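Local coordinates for frutapin (Artocarpus altilis, PDB 5KRP), which is a breadfruit lectin that binds carbohydrates, probably through the sugar site of the jacalin-related lectins, which share a beta-prism fold, at residues Ile68-Phe72 / Pro73-Leu77. Residues are numbered along the deposited sequence; the frame is centred on the assembly and turned at random.
Sequences IELQF and PEEFL
Glu-75 and Gln-71 grip each other twice across a tight loop that turns over a cis peptide bond between Phe-72 and Pro-73. One bond joins backbone to backbone: Glu-75 N donates to Gln-71 O at 2.9 Å, arriving well above the carbonyl plane. In the other, the carboxylate reaches back, and Glu-75 OE1 receives Gln-71 N at 3.0 Å in an almost perfectly straight bond (179°), spending the lone pair that faces away from its sister oxygen. The reach depends on an extended chain, with CG trans to the backbone N (chi1 -177°) and CD continuing the line. This buried carboxylate is well supplied with donors: OE1 also forms a salt bridge with Arg-108 NH1, and OE2 is hydrogen-bonded to Thr-104 OG1, a set of partners that would probably stabilise the charged form. Next to it, the Asn-105 side chain accepts from Phe-76 N through OD1 and donates to Glu-74 O through ND2. The aliphatic part of Gln-71 lies against Glu-75 OE1, with CG 3.7 Å away. Gln-71 is itself the centre of an inverse gamma turn, closed by a weak bond from Phe-72 N to Leu-70 O. At the bend, the Phe-72 ring covers the proline that follows it: Pro-73 CB stands over the ring centre, 3.7 Å from the centroid and 8° off the normal, a CH-pi contact of the kind often seen where an aromatic residue precedes a cis proline. Ala-2 and Met-1 of a second subunit pack on Phe-72 and Pro-73, respectively. Toward the core, Leu-70 CD1 meets Leu-77 CG at 4.3 Å. The loop thus links two sheets of the beta-prism, leaving outer strand 64-69 beside strand 26-34 and entering strand 77-86, which runs between strands 95-104 and 119-125.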
loop_
_atom_site.group_PDB
_atom_site.type_symbol
_atom_site.label_atom_id
_atom_site.label_comp_id
_atom_site.label_asym_id
_atom_site.label_seq_id
_atom_site.Cartn_x
_atom_site.Cartn_y
_atom_site.Cartn_z
ATOM N N ILE A 68 11.458 -24.081 10.181
ATOM C CA ILE A 68 10.064 -23.762 10.442
ATOM C C ILE A 68 9.360 -23.762 9.075
ATOM O O ILE A 68 9.695 -22.927 8.211
ATOM C CB ILE A 68 9.963 -22.384 11.114
ATOM C CG1 ILE A 68 10.694 -22.434 12.454
ATOM C CG2 ILE A 68 8.511 -21.882 11.250
ATOM C CD1 ILE A 68 10.953 -21.101 13.023
ATOM N N GLU A 69 8.486 -24.714 8.836
ATOM C CA GLU A 69 7.850 -24.876 7.556
ATOM C C GLU A 69 6.368 -24.486 7.689
ATOM O O GLU A 69 5.606 -25.172 8.355
ATOM C CB GLU A 69 8.028 -26.312 7.079
ATOM C CG GLU A 69 7.551 -26.481 5.643
ATOM C CD GLU A 69 8.144 -27.689 4.908
ATOM O OE1 GLU A 69 9.035 -28.414 5.466
ATOM O OE2 GLU A 69 7.698 -27.833 3.740
ATOM N N LEU A 70 5.951 -23.355 7.117
ATOM C CA LEU A 70 4.557 -22.898 7.232
ATOM C C LEU A 70 3.749 -23.545 6.097
ATOM O O LEU A 70 4.268 -23.802 4.981
ATOM C CB LEU A 70 4.496 -21.374 7.096
ATOM C CG LEU A 70 5.350 -20.610 8.126
ATOM C CD1 LEU A 70 5.379 -19.099 7.915
ATOM C CD2 LEU A 70 4.892 -20.867 9.528
ATOM N N GLN A 71 2.490 -23.801 6.389
ATOM C CA GLN A 71 1.560 -24.336 5.367
ATOM C C GLN A 71 1.079 -23.153 4.442
ATOM O O GLN A 71 -0.083 -22.721 4.466
ATOM C CB GLN A 71 0.396 -25.008 6.033
ATOM C CG GLN A 71 0.758 -26.155 6.937
ATOM C CD GLN A 71 -0.445 -26.659 7.775
ATOM O OE1 GLN A 71 -1.130 -25.887 8.485
ATOM N NE2 GLN A 71 -0.700 -27.964 7.694
ATOM N N PHE A 72 2.042 -22.588 3.706
ATOM C CA PHE A 72 1.795 -21.466 2.817
ATOM C C PHE A 72 0.863 -21.924 1.652
ATOM O O PHE A 72 1.032 -23.021 1.183
ATOM C CB PHE A 72 3.143 -20.905 2.291
ATOM C CG PHE A 72 2.987 -19.875 1.233
ATOM C CD1 PHE A 72 2.852 -20.256 -0.101
ATOM C CD2 PHE A 72 2.880 -18.542 1.572
ATOM C CE1 PHE A 72 2.635 -19.306 -1.060
ATOM C CE2 PHE A 72 2.638 -17.594 0.617
ATOM C CZ PHE A 72 2.486 -17.979 -0.712
ATOM N N PRO A 73 -0.089 -21.119 1.192
ATOM C CA PRO A 73 -0.359 -19.746 1.583
ATOM C C PRO A 73 -1.376 -19.556 2.666
ATOM O O PRO A 73 -1.587 -18.404 3.122
ATOM C CB PRO A 73 -0.948 -19.155 0.306
ATOM C CG PRO A 73 -1.680 -20.318 -0.282
ATOM C CD PRO A 73 -0.772 -21.476 -0.085
ATOM N N GLU A 74 -2.058 -20.629 3.068
ATOM C CA GLU A 74 -3.169 -20.491 4.022
ATOM C C GLU A 74 -2.698 -20.086 5.449
ATOM O O GLU A 74 -3.469 -19.459 6.191
ATOM C CB GLU A 74 -3.967 -21.782 4.181
ATOM C CG GLU A 74 -4.683 -22.263 2.950
ATOM C CD GLU A 74 -3.738 -22.874 1.901
ATOM O OE1 GLU A 74 -2.620 -23.402 2.283
ATOM O OE2 GLU A 74 -4.133 -22.789 0.697
ATOM N N GLU A 75 -1.503 -20.540 5.806
ATOM C CA GLU A 75 -0.905 -20.262 7.136
ATOM C C GLU A 75 0.205 -19.225 6.979
ATOM O O GLU A 75 1.053 -19.366 6.103
ATOM C CB GLU A 75 -0.371 -21.527 7.780
ATOM C CG GLU A 75 0.190 -21.303 9.195
ATOM C CD GLU A 75 0.835 -22.533 9.832
ATOM O OE1 GLU A 75 1.537 -23.291 9.136
ATOM O OE2 GLU A 75 0.622 -22.700 11.039
ATOM N N PHE A 76 0.161 -18.205 7.839
ATOM C CA PHE A 76 1.161 -17.136 7.783
ATOM C C PHE A 76 1.327 -16.555 9.188
ATOM O O PHE A 76 0.485 -16.756 10.101
ATOM C CB PHE A 76 0.680 -16.039 6.805
ATOM C CG PHE A 76 -0.724 -15.605 7.029
ATOM C CD1 PHE A 76 -1.042 -14.652 7.976
ATOM C CD2 PHE A 76 -1.769 -16.134 6.243
ATOM C CE1 PHE A 76 -2.353 -14.220 8.182
ATOM C CE2 PHE A 76 -3.097 -15.721 6.466
ATOM C CZ PHE A 76 -3.396 -14.808 7.439
ATOM N N LEU A 77 2.404 -15.819 9.359
ATOM C CA LEU A 77 2.749 -15.251 10.669
ATOM C C LEU A 77 1.784 -14.163 11.092
ATOM O O LEU A 77 1.382 -13.347 10.235
ATOM C CB LEU A 77 4.155 -14.641 10.602
ATOM C CG LEU A 77 5.310 -15.573 10.341
ATOM C CD1 LEU A 77 6.592 -14.687 10.195
ATOM C CD2 LEU A 77 5.325 -16.537 11.514
#